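Local structure of core protein VP4 (Bluetongue virus, 2JHP) at residues Asp47-Gly52 / His97-Phe102; Asp119-Tyr124 / Ile433-Val438; Met252-Leu255 / Glu259-Phe262; Trp570-Ile575 / Asn613-Ala618. The protein caps viral messenger RNA as a multifunctional capping enzyme, carrying out successive steps of cap formation, and is one of the proteins of the inner capsid. One frame throughout, in Å; residues are numbered along the deposited sequence.

Interaction 1 (Asp47-Gly52 / His97-Phe102)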
# COMPACT_ATOMS: atom_id res chain seq x y z
N ASP A 47 -15.09 -18.23 -9.54
CA ASP A 47 -14.26 -17.92 -10.70
C ASP A 47 -14.58 -18.90 -11.82
O ASP A 47 -14.93 -20.06 -11.57
CB ASP A 47 -12.76 -17.95 -10.37
CG ASP A 47 -12.35 -16.80 -9.44
OD1 ASP A 47 -13.03 -15.75 -9.42
OD2 ASP A 47 -11.33 -16.94 -8.73
N VAL A 48 -14.49 -18.41 -13.06
CA VAL A 48 -14.88 -19.17 -14.25
C VAL A 48 -13.89 -18.95 -15.36
O VAL A 48 -13.31 -17.87 -15.50
CB VAL A 48 -16.26 -18.74 -14.80
CG1 VAL A 48 -17.34 -19.47 -14.09
CG2 VAL A 48 -16.46 -17.22 -14.71
N TYR A 49 -13.71 -20.00 -16.16
CA TYR A 49 -12.85 -19.89 -17.32
C TYR A 49 -13.65 -19.43 -18.51
O TYR A 49 -14.83 -19.76 -18.64
CB TYR A 49 -12.20 -21.22 -17.63
CG TYR A 49 -11.13 -21.63 -16.66
CD1 TYR A 49 -9.92 -20.93 -16.59
CD2 TYR A 49 -11.30 -22.74 -15.84
CE1 TYR A 49 -8.91 -21.32 -15.70
CE2 TYR A 49 -10.31 -23.13 -14.94
CZ TYR A 49 -9.12 -22.42 -14.88
OH TYR A 49 -8.16 -22.82 -14.00
N ALA A 50 -13.01 -18.67 -19.39
CA ALA A 50 -13.63 -18.22 -20.63
C ALA A 50 -12.65 -18.23 -21.79
O ALA A 50 -11.48 -17.88 -21.64
CB ALA A 50 -14.21 -16.83 -20.44
N TYR A 51 -13.15 -18.64 -22.96
CA TYR A 51 -12.40 -18.58 -24.22
C TYR A 51 -13.32 -18.20 -25.38
O TYR A 51 -14.55 -18.31 -25.28
CB TYR A 51 -11.73 -19.93 -24.52
CG TYR A 51 -12.70 -21.08 -24.75
CD1 TYR A 51 -13.36 -21.24 -25.97
CD2 TYR A 51 -12.94 -22.04 -23.75
CE1 TYR A 51 -14.24 -22.29 -26.19
CE2 TYR A 51 -13.81 -23.10 -23.97
CZ TYR A 51 -14.46 -23.22 -25.19
OH TYR A 51 -15.33 -24.27 -25.41
N GLY A 52 -12.72 -17.77 -26.49
CA GLY A 52 -13.46 -17.28 -27.66
C GLY A 52 -13.20 -15.80 -27.90
O GLY A 52 -12.45 -15.17 -27.13
N HIS A 97 0.42 -29.74 -20.54
CA HIS A 97 -1.04 -29.92 -20.35
C HIS A 97 -1.45 -30.26 -18.92
O HIS A 97 -2.51 -30.85 -18.69
CB HIS A 97 -1.59 -30.99 -21.31
CG HIS A 97 -1.46 -30.64 -22.75
ND1 HIS A 97 -0.25 -30.69 -23.42
CD2 HIS A 97 -2.38 -30.24 -23.66
CE1 HIS A 97 -0.44 -30.33 -24.68
NE2 HIS A 97 -1.72 -30.06 -24.85
N ASP A 98 -0.61 -29.90 -17.95
CA ASP A 98 -0.92 -30.08 -16.54
C ASP A 98 -1.95 -29.04 -16.08
O ASP A 98 -1.65 -27.84 -16.05
CB ASP A 98 0.36 -29.99 -15.70
CG ASP A 98 0.19 -30.54 -14.29
OD1 ASP A 98 -0.92 -30.43 -13.72
OD2 ASP A 98 1.18 -31.09 -13.74
N MET A 99 -3.15 -29.50 -15.74
CA MET A 99 -4.21 -28.61 -15.25
C MET A 99 -3.85 -27.99 -13.90
O MET A 99 -4.18 -26.83 -13.64
CB MET A 99 -5.56 -29.34 -15.18
CG MET A 99 -6.75 -28.43 -14.89
SD MET A 99 -6.99 -27.14 -16.14
CE MET A 99 -8.15 -26.07 -15.31
N LYS A 100 -3.17 -28.75 -13.05
CA LYS A 100 -2.71 -28.25 -11.75
C LYS A 100 -1.64 -27.16 -11.87
O LYS A 100 -1.81 -26.07 -11.32
CB LYS A 100 -2.25 -29.40 -10.84
CG LYS A 100 -3.40 -30.03 -10.05
CD LYS A 100 -2.94 -31.22 -9.22
CE LYS A 100 -4.11 -31.85 -8.48
NZ LYS A 100 -3.68 -33.05 -7.71
N ALA A 101 -0.56 -27.43 -12.61
CA ALA A 101 0.51 -26.44 -12.79
C ALA A 101 -0.01 -25.15 -13.43
O ALA A 101 0.41 -24.05 -13.06
CB ALA A 101 1.64 -27.03 -13.61
N PHE A 102 -0.92 -25.30 -14.39
CA PHE A 102 -1.63 -24.18 -15.02
C PHE A 102 -2.32 -23.31 -13.99
O PHE A 102 -2.09 -22.10 -13.93
CB PHE A 102 -2.64 -24.73 -16.04
CG PHE A 102 -3.39 -23.65 -16.80
CD1 PHE A 102 -2.73 -22.85 -17.73
CD2 PHE A 102 -4.76 -23.46 -16.60
CE1 PHE A 102 -3.41 -21.86 -18.44
CE2 PHE A 102 -5.45 -22.47 -17.30
CZ PHE A 102 -4.77 -21.67 -18.22

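Interaction 2 (Asp119-Tyr124 / Ile433-Val438). With SAH (S-adenosyl-L-homocysteine), chain B.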
# COMPACT_ATOMS: atom_id res chain seq x y z
N ASP A 119 -1.07 -0.22 -5.58
CA ASP A 119 -0.16 0.80 -6.11
C ASP A 119 -0.88 1.85 -6.93
O ASP A 119 -0.48 3.01 -6.95
CB ASP A 119 0.92 0.18 -7.01
CG ASP A 119 2.01 -0.56 -6.22
OD1 ASP A 119 1.90 -0.76 -4.99
OD2 ASP A 119 2.99 -0.96 -6.88
N ALA A 120 -1.93 1.43 -7.63
CA ALA A 120 -2.73 2.33 -8.41
C ALA A 120 -3.47 3.28 -7.48
O ALA A 120 -3.49 4.48 -7.71
CB ALA A 120 -3.67 1.56 -9.29
N LEU A 121 -4.05 2.75 -6.41
CA LEU A 121 -4.70 3.58 -5.41
C LEU A 121 -3.73 4.48 -4.67
O LEU A 121 -4.08 5.59 -4.28
CB LEU A 121 -5.46 2.72 -4.40
CG LEU A 121 -6.63 1.87 -4.89
CD1 LEU A 121 -7.42 1.32 -3.69
CD2 LEU A 121 -7.55 2.65 -5.82
N ARG A 122 -2.50 4.01 -4.45
CA ARG A 122 -1.55 4.79 -3.68
C ARG A 122 -0.98 5.93 -4.51
O ARG A 122 -0.68 7.00 -3.97
CB ARG A 122 -0.43 3.91 -3.14
CG ARG A 122 0.21 4.48 -1.86
CD ARG A 122 1.30 3.60 -1.27
NE ARG A 122 0.78 2.28 -0.92
CZ ARG A 122 0.91 1.21 -1.70
NH1 ARG A 122 1.55 1.33 -2.85
NH2 ARG A 122 0.38 0.05 -1.33
N ASN A 123 -0.83 5.71 -5.81
CA ASN A 123 -0.31 6.75 -6.68
C ASN A 123 -1.28 7.89 -6.79
O ASN A 123 -0.87 9.01 -6.70
CB ASN A 123 0.12 6.20 -8.04
CG ASN A 123 1.33 5.25 -7.94
OD1 ASN A 123 1.96 5.12 -6.88
ND2 ASN A 123 1.65 4.59 -9.04
N TYR A 124 -2.56 7.60 -6.91
CA TYR A 124 -3.59 8.64 -6.87
C TYR A 124 -3.46 9.43 -5.56
O TYR A 124 -3.55 10.68 -5.57
CB TYR A 124 -5.00 8.03 -7.00
CG TYR A 124 -6.13 8.96 -6.59
CD1 TYR A 124 -6.64 9.92 -7.48
CD2 TYR A 124 -6.70 8.88 -5.31
CE1 TYR A 124 -7.68 10.77 -7.10
CE2 TYR A 124 -7.75 9.73 -4.92
CZ TYR A 124 -8.23 10.68 -5.83
OH TYR A 124 -9.26 11.53 -5.45
N ILE A 433 -8.75 9.33 0.24
CA ILE A 433 -8.88 7.97 -0.26
C ILE A 433 -8.68 7.01 0.89
O ILE A 433 -7.64 7.04 1.57
CB ILE A 433 -7.91 7.64 -1.45
CG1 ILE A 433 -8.20 6.22 -1.96
CG2 ILE A 433 -6.46 7.85 -1.07
CD1 ILE A 433 -7.61 5.89 -3.32
N ALA A 434 -9.69 6.18 1.14
CA ALA A 434 -9.62 5.19 2.21
C ALA A 434 -10.14 3.84 1.71
O ALA A 434 -10.96 3.79 0.78
CB ALA A 434 -10.39 5.68 3.42
N THR A 435 -9.65 2.76 2.30
CA THR A 435 -10.12 1.42 1.96
C THR A 435 -10.66 0.68 3.18
O THR A 435 -10.21 0.91 4.29
CB THR A 435 -9.01 0.54 1.34
OG1 THR A 435 -7.91 0.46 2.24
CG2 THR A 435 -8.56 1.09 0.00
N ALA A 436 -11.62 -0.20 2.93
CA ALA A 436 -12.15 -1.08 3.95
C ALA A 436 -12.46 -2.45 3.35
O ALA A 436 -13.03 -2.57 2.28
CB ALA A 436 -13.39 -0.48 4.59
N TRP A 437 -12.06 -3.48 4.07
CA TRP A 437 -12.31 -4.85 3.66
C TRP A 437 -13.79 -5.26 3.83
O TRP A 437 -14.36 -5.07 4.91
CB TRP A 437 -11.41 -5.78 4.47
CG TRP A 437 -11.54 -7.18 4.11
CD1 TRP A 437 -12.35 -8.11 4.70
CD2 TRP A 437 -10.84 -7.87 3.07
NE1 TRP A 437 -12.19 -9.34 4.10
CE2 TRP A 437 -11.28 -9.22 3.09
CE3 TRP A 437 -9.89 -7.50 2.13
CZ2 TRP A 437 -10.79 -10.18 2.21
CZ3 TRP A 437 -9.41 -8.45 1.24
CH2 TRP A 437 -9.86 -9.78 1.29
N VAL A 438 -14.38 -5.81 2.77
CA VAL A 438 -15.78 -6.21 2.76
C VAL A 438 -15.92 -7.66 2.33
O VAL A 438 -17.02 -8.23 2.39
CB VAL A 438 -16.65 -5.30 1.85
CG1 VAL A 438 -16.77 -3.89 2.43
CG2 VAL A 438 -16.12 -5.27 0.43
N SAH B . -1.08 1.66 4.23
CA SAH B . -0.05 0.80 3.57
CB SAH B . 0.27 -0.50 4.30
CG SAH B . -0.77 -1.14 5.21
SD SAH B . -0.01 -2.46 6.20
C SAH B . -0.36 0.54 2.10
O SAH B . -0.78 1.45 1.38
OXT SAH B . -0.17 -0.56 1.60
C5' SAH B . -1.06 -2.02 7.61
C4' SAH B . -0.32 -1.24 8.68
O4' SAH B . -1.19 -0.33 9.33
C3' SAH B . 0.27 -2.14 9.75
O3' SAH B . 1.57 -1.64 10.03
C2' SAH B . -0.62 -1.92 10.97
O2' SAH B . 0.07 -2.00 12.18
C1' SAH B . -1.10 -0.49 10.74
N9 SAH B . -2.38 -0.19 11.42
C8 SAH B . -3.46 -1.03 11.60
N7 SAH B . -4.42 -0.36 12.29
C5 SAH B . -3.98 0.89 12.56
C6 SAH B . -4.55 1.98 13.22
N6 SAH B . -5.78 1.89 13.73
N1 SAH B . -3.85 3.16 13.33
C2 SAH B . -2.58 3.27 12.79
N3 SAH B . -2.01 2.19 12.14
C4 SAH B . -2.69 1.02 12.02

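Interaction 3 (Met252-Leu255 / Glu259-Phe262)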
# COMPACT_ATOMS: atom_id res chain seq x y z
N MET A 252 30.30 22.65 6.00
CA MET A 252 28.86 22.87 6.09
C MET A 252 28.47 24.26 5.65
O MET A 252 29.21 25.22 5.87
CB MET A 252 28.38 22.66 7.53
CG MET A 252 28.15 21.23 7.91
SD MET A 252 27.44 21.15 9.54
CE MET A 252 27.71 19.43 9.90
N ASN A 253 27.29 24.36 5.04
CA ASN A 253 26.69 25.64 4.71
C ASN A 253 25.51 25.91 5.64
O ASN A 253 24.46 25.27 5.53
CB ASN A 253 26.27 25.67 3.24
CG ASN A 253 25.45 26.90 2.88
OD1 ASN A 253 25.58 27.96 3.49
ND2 ASN A 253 24.60 26.75 1.88
N PHE A 254 25.69 26.86 6.55
CA PHE A 254 24.67 27.18 7.55
C PHE A 254 23.60 28.12 7.04
O PHE A 254 22.46 28.07 7.51
CB PHE A 254 25.31 27.73 8.82
CG PHE A 254 26.23 26.76 9.51
CD1 PHE A 254 27.60 27.02 9.57
CD2 PHE A 254 25.73 25.59 10.09
CE1 PHE A 254 28.47 26.11 10.20
CE2 PHE A 254 26.58 24.69 10.73
CZ PHE A 254 27.95 24.94 10.78
N LEU A 255 23.95 28.98 6.09
CA LEU A 255 23.00 29.97 5.56
C LEU A 255 21.85 29.35 4.76
O LEU A 255 20.97 30.06 4.28
CB LEU A 255 23.73 31.08 4.77
CG LEU A 255 24.52 32.08 5.62
CD1 LEU A 255 25.67 32.71 4.84
CD2 LEU A 255 23.61 33.15 6.22
N GLU A 259 18.33 19.01 6.33
CA GLU A 259 18.40 17.89 7.25
C GLU A 259 19.71 17.18 6.97
O GLU A 259 19.94 16.72 5.85
CB GLU A 259 17.22 16.93 7.09
CG GLU A 259 17.33 15.76 8.04
CD GLU A 259 16.15 14.81 7.99
OE1 GLU A 259 15.08 15.16 7.43
OE2 GLU A 259 16.29 13.69 8.54
N ARG A 260 20.56 17.13 7.99
CA ARG A 260 21.84 16.45 7.91
C ARG A 260 21.82 15.19 8.77
O ARG A 260 21.23 15.18 9.85
CB ARG A 260 22.97 17.37 8.37
CG ARG A 260 23.15 18.63 7.56
CD ARG A 260 24.26 19.51 8.15
NE ARG A 260 24.19 20.89 7.69
CZ ARG A 260 23.71 21.90 8.42
NH1 ARG A 260 23.24 21.68 9.64
NH2 ARG A 260 23.68 23.13 7.91
N LEU A 261 22.47 14.14 8.28
CA LEU A 261 22.67 12.90 9.05
C LEU A 261 24.16 12.61 9.21
O LEU A 261 24.93 12.71 8.26
CB LEU A 261 21.97 11.72 8.37
CG LEU A 261 22.44 10.28 8.58
CD1 LEU A 261 22.16 9.78 9.99
CD2 LEU A 261 21.71 9.43 7.56
N PHE A 262 24.53 12.23 10.43
CA PHE A 262 25.91 11.95 10.81
C PHE A 262 26.12 10.44 10.91
O PHE A 262 25.46 9.77 11.70
CB PHE A 262 26.19 12.64 12.15
CG PHE A 262 27.61 12.50 12.65
CD1 PHE A 262 28.58 13.42 12.28
CD2 PHE A 262 27.95 11.48 13.53
CE1 PHE A 262 29.89 13.31 12.75
CE2 PHE A 262 29.26 11.36 14.02
CZ PHE A 262 30.23 12.27 13.62

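Interaction 4 (Trp570-Ile575 / Asn613-Ala618)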
# COMPACT_ATOMS: atom_id res chain seq x y z
N TRP A 570 -24.54 9.24 -6.09
CA TRP A 570 -24.38 9.32 -7.54
C TRP A 570 -25.48 8.52 -8.26
O TRP A 570 -26.05 8.98 -9.26
CB TRP A 570 -22.98 8.83 -7.89
CG TRP A 570 -22.66 8.68 -9.33
CD1 TRP A 570 -23.40 9.09 -10.39
CD2 TRP A 570 -21.46 8.11 -9.87
NE1 TRP A 570 -22.75 8.79 -11.57
CE2 TRP A 570 -21.56 8.19 -11.27
CE3 TRP A 570 -20.31 7.54 -9.30
CZ2 TRP A 570 -20.56 7.71 -12.12
CZ3 TRP A 570 -19.31 7.06 -10.14
CH2 TRP A 570 -19.44 7.16 -11.53
N TRP A 571 -25.78 7.33 -7.74
CA TRP A 571 -26.82 6.47 -8.29
C TRP A 571 -28.21 7.15 -8.24
O TRP A 571 -28.88 7.24 -9.25
CB TRP A 571 -26.83 5.11 -7.59
CG TRP A 571 -27.47 4.03 -8.38
CD1 TRP A 571 -26.91 3.31 -9.39
CD2 TRP A 571 -28.81 3.53 -8.22
NE1 TRP A 571 -27.81 2.40 -9.88
CE2 TRP A 571 -28.98 2.51 -9.19
CE3 TRP A 571 -29.88 3.86 -7.37
CZ2 TRP A 571 -30.19 1.82 -9.32
CZ3 TRP A 571 -31.07 3.16 -7.50
CH2 TRP A 571 -31.21 2.15 -8.47
N PHE A 572 -28.60 7.65 -7.07
CA PHE A 572 -29.84 8.42 -6.95
C PHE A 572 -29.83 9.61 -7.90
O PHE A 572 -30.88 10.00 -8.44
CB PHE A 572 -30.09 8.90 -5.52
CG PHE A 572 -30.47 7.81 -4.55
CD1 PHE A 572 -31.31 6.77 -4.93
CD2 PHE A 572 -30.01 7.84 -3.24
CE1 PHE A 572 -31.67 5.77 -4.02
CE2 PHE A 572 -30.36 6.85 -2.33
CZ PHE A 572 -31.19 5.81 -2.72
N LYS A 573 -28.66 10.19 -8.13
CA LYS A 573 -28.57 11.33 -9.03
C LYS A 573 -28.74 10.89 -10.48
O LYS A 573 -29.32 11.62 -11.28
CB LYS A 573 -27.27 12.12 -8.83
CG LYS A 573 -27.38 13.56 -9.29
CD LYS A 573 -26.10 14.37 -9.09
CE LYS A 573 -26.18 15.72 -9.81
NZ LYS A 573 -24.85 16.41 -9.84
N MET A 574 -28.27 9.69 -10.81
CA MET A 574 -28.34 9.20 -12.18
C MET A 574 -29.76 8.75 -12.53
O MET A 574 -30.18 8.85 -13.68
CB MET A 574 -27.28 8.10 -12.45
CG MET A 574 -27.67 6.67 -12.14
SD MET A 574 -28.69 5.91 -13.41
CE MET A 574 -27.97 6.61 -14.87
N ILE A 575 -30.49 8.28 -11.52
CA ILE A 575 -31.84 7.73 -11.68
C ILE A 575 -32.87 8.82 -11.96
O ILE A 575 -33.64 8.72 -12.92
CB ILE A 575 -32.26 6.88 -10.43
CG1 ILE A 575 -31.37 5.64 -10.25
CG2 ILE A 575 -33.75 6.49 -10.48
CD1 ILE A 575 -31.43 4.63 -11.39
N ASN A 613 -40.88 7.53 -5.46
CA ASN A 613 -41.73 6.76 -4.56
C ASN A 613 -41.37 5.26 -4.54
O ASN A 613 -41.64 4.57 -3.55
CB ASN A 613 -43.19 6.95 -4.94
CG ASN A 613 -43.48 8.36 -5.42
OD1 ASN A 613 -43.54 8.62 -6.62
ND2 ASN A 613 -43.62 9.29 -4.47
N ASP A 614 -40.78 4.79 -5.63
CA ASP A 614 -40.33 3.40 -5.75
C ASP A 614 -39.06 3.20 -4.94
O ASP A 614 -38.93 2.23 -4.19
CB ASP A 614 -40.08 3.05 -7.22
CG ASP A 614 -41.31 3.26 -8.09
OD1 ASP A 614 -41.80 4.41 -8.18
OD2 ASP A 614 -41.78 2.27 -8.68
N LEU A 615 -38.13 4.14 -5.07
CA LEU A 615 -36.89 4.11 -4.31
C LEU A 615 -37.13 4.20 -2.81
O LEU A 615 -36.48 3.50 -2.04
CB LEU A 615 -35.92 5.20 -4.80
CG LEU A 615 -35.54 5.23 -6.29
CD1 LEU A 615 -34.50 6.31 -6.55
CD2 LEU A 615 -35.05 3.88 -6.82
N ILE A 616 -38.07 5.04 -2.38
CA ILE A 616 -38.38 5.15 -0.95
C ILE A 616 -39.07 3.89 -0.42
O ILE A 616 -38.86 3.50 0.74
CB ILE A 616 -39.17 6.45 -0.57
CG1 ILE A 616 -40.55 6.51 -1.23
CG2 ILE A 616 -38.36 7.69 -0.90
CD1 ILE A 616 -41.70 6.01 -0.36
N ALA A 617 -39.88 3.25 -1.28
CA ALA A 617 -40.50 1.95 -0.97
C ALA A 617 -39.43 0.87 -0.73
O ALA A 617 -39.56 0.06 0.20
CB ALA A 617 -41.46 1.52 -2.08
N ALA A 618 -38.39 0.87 -1.56
CA ALA A 618 -37.29 -0.07 -1.40
C ALA A 618 -36.61 0.13 -0.05
O ALA A 618 -36.42 -0.84 0.70
CB ALA A 618 -36.28 0.06 -2.54

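Interaction 1 (Asp47-Gly52 / His97-Phe102)
Tyr49, on the parallel five-stranded sheet near the N terminus, sends its phenol ring out to Met99 and Phe102 in the first turn of helix 99-112. The strand 48-51 that carries it runs between strands 25-27 and 7-10, and the CA atoms of Tyr49 and Phe102 stay 12.2 Å apart, so long side chains must span the gap. Tyr49 sets its ring anti to its own carbonyl carbon (chi1 -72°) and reaches toward the helix. Met99 comes from the opposite direction: CG is anti to the backbone N, and a bend at chi2 (60°) swings the thioether round until methyl CE lies 3.7 Å from Tyr49 CE2. Flexible and unbranched, methionine suits a place where an apolar end must be fitted against the phenol. Phe102 instead lies alongside the tyrosine, pointing the other way and presenting its ring edge; an all-carbon ring fits a buried spot that also touches Val10 of the sheet. Tyr49 OH has its polar partner one residue further along the helix, a hydrogen bond with Glu103, and meets Met99 CE at 3.5 Å. The helix begins at Met99, and Asp98 just before it is the N-cap. Aspartate's short carboxylate suits this position: Asp98 OD1 accepts weak bonds from Lys100 N at 2.9 Å and Ala101 N at 3.2 Å.

Interaction 2 (Asp119-Tyr124 / Ile433-Val438)
A helix packed on a sheet brings Leu121 and Tyr124 of helix 114-128 against Ile433 and Thr435 of strand 433-437; the axes of the short segments approach to 9.6 Å and run roughly antiparallel. Ile433 CD1 makes most of the contact, and the branched, wholly apolar isoleucine suits a buried layer between helix and sheet. On a fully extended arm, with CG1 anti to the backbone N (chi1 -176°), Ile433 CD1 lies 3.7 Å from Tyr124 CD2, approaching that ring obliquely, and, crossing the leucine at about a right angle, 4.0 Å from Leu121 CB. Two residues on, on the same side of the strand, Thr435 turns its methyl CG2 to Leu121 CD1, at 3.9 Å. Threonine suits the place because its OG1 can bond to Phe410 N while the methyl joins the apolar layer; likewise Tyr124 lends its ring to the layer and its hydroxyl to Glu505. The sheet has seven strands in the order 3-2-1-4-5-7-6, that of the Rossmann-like S-adenosylmethionine-dependent methyltransferases, and strand 433-437 is its fifth. Arg122 leaves the helix away from the strand and binds the carboxylate of the product S-adenosyl-L-homocysteine. Arg122 NE donates to O of the ligand at 2.9 Å, with that oxygen in the guanidinium plane, and NH2 to OXT at 3.0 Å. Arg122 also touches the bound guanine. One turn back, Asp119 OD1 takes Arg122 NH1 in a salt bridge of 3.0 Å, nearly straight at 167°; together with the ligand bonds this holds the guanidinium's rotation, and the N-H meets OD1 from 42° out of the carboxylate plane.

Interaction 3 (Met252-Leu255 / Glu259-Phe262)
The guanidinium of Arg260 has the sulphur of Met252 over one face and the carbonyl oxygen of Asn253 at its edge. Met252 SD sits 3.7 Å above the plane, displaced toward the rim on the NE side, a soft polarisable atom well suited to lie against a flat cation. Met252 also rests CE on the aliphatic part of the arginine, 3.9 Å from Arg260 CD, as the two side chains cross. Phe254 presents one face to Met252 CB, which is 4.0 Å above the ring and off-centre, while Phe254 CD2 approaches Arg260 NH2 at 3.9 Å. Ring and guanidinium are turned 73° apart, so they do not stack. The arginine chain, extended from CG to NE, carries the charged group from the strand out to the loop. There Arg260 NH2 donates to Asn253 O at 3.3 Å. The oxygen lies in the guanidinium plane, but the donor stands 56° out of the carbonyl plane, and the N-H is bent; the bond is therefore of indifferent geometry. Arginine suits this place because its several N-H groups serve different partners: NH1 is bound to Ala299 O, and Glu192 makes a long, weak ion pair with NE. Within the loop, Asn253 OD1 accepts a weak bond from Leu255 N, in the manner of an Asx turn. The contact thus pins the loop after helix 246-249 to the start of strand 260-264, the fourth strand of a second sheet ordered 3-2-1-4-5-7-6, as in Rossmann-like methyltransferases.

Interaction 4 (Trp570-Ile575 / Asn613-Ala618)
Leu615 of helix 612-625 plugs into three side chains of helix 568-576, in a helix-helix contact of the C-terminal, all-helical part of the chain. The short segments run roughly antiparallel (149°) and their axes come no closer than 12.4 Å, so the backbones stay well separated and large side chains fill the distance. The tight part is the methyl CD1 of Leu615, 3.6 Å from Phe572 CD1 and 4.0 Å from Ile575 CG2. Leucine fits because its forked end offers a methyl to each side: the other branch, CD2, turns to the indole of Trp571. Phe572 and Leu615 lie alongside each other, pointing opposite ways, and the phenylalanine also meets Trp637 of helix 635-641. Ile616, whose first bond is directed away from helix 568-576, touches Leu638 and Leu641 of that same helix. Asn613 and Ala617 mark the solvent side of helix 612-625, small or polar residues that tolerate water. On the CD2 branch the fit is looser: Ile575 CG1 lies 3.6 Å above one face of the Trp571 ring, toward its rim, and Leu615 CD2 comes only to the ring's edge, 4.1 Å from Trp571 CZ3.

In the fold
From the N terminus, interaction 1 comes first, closing a loop of 44 residues and tying the N-terminal parallel sheet to helix 99-112. Helix 114-128 follows directly and opens interaction 2, whose second half is reached only 308 residues later, at strand 433-437 of one methyltransferase-like sheet. Within that long excursion the chain builds a second such sheet, and there lies interaction 3, a short-range contact between a loop and a strand, with three residues between its segments. Interaction 4 comes last, joining two C-terminal helices across a loop of 37 residues, part of it not modelled. No two contacts cross or touch. Interaction 2 lies near the middle of the chain, while interactions 1 and 3, with centres 59 Å apart, lie on opposite sides of it.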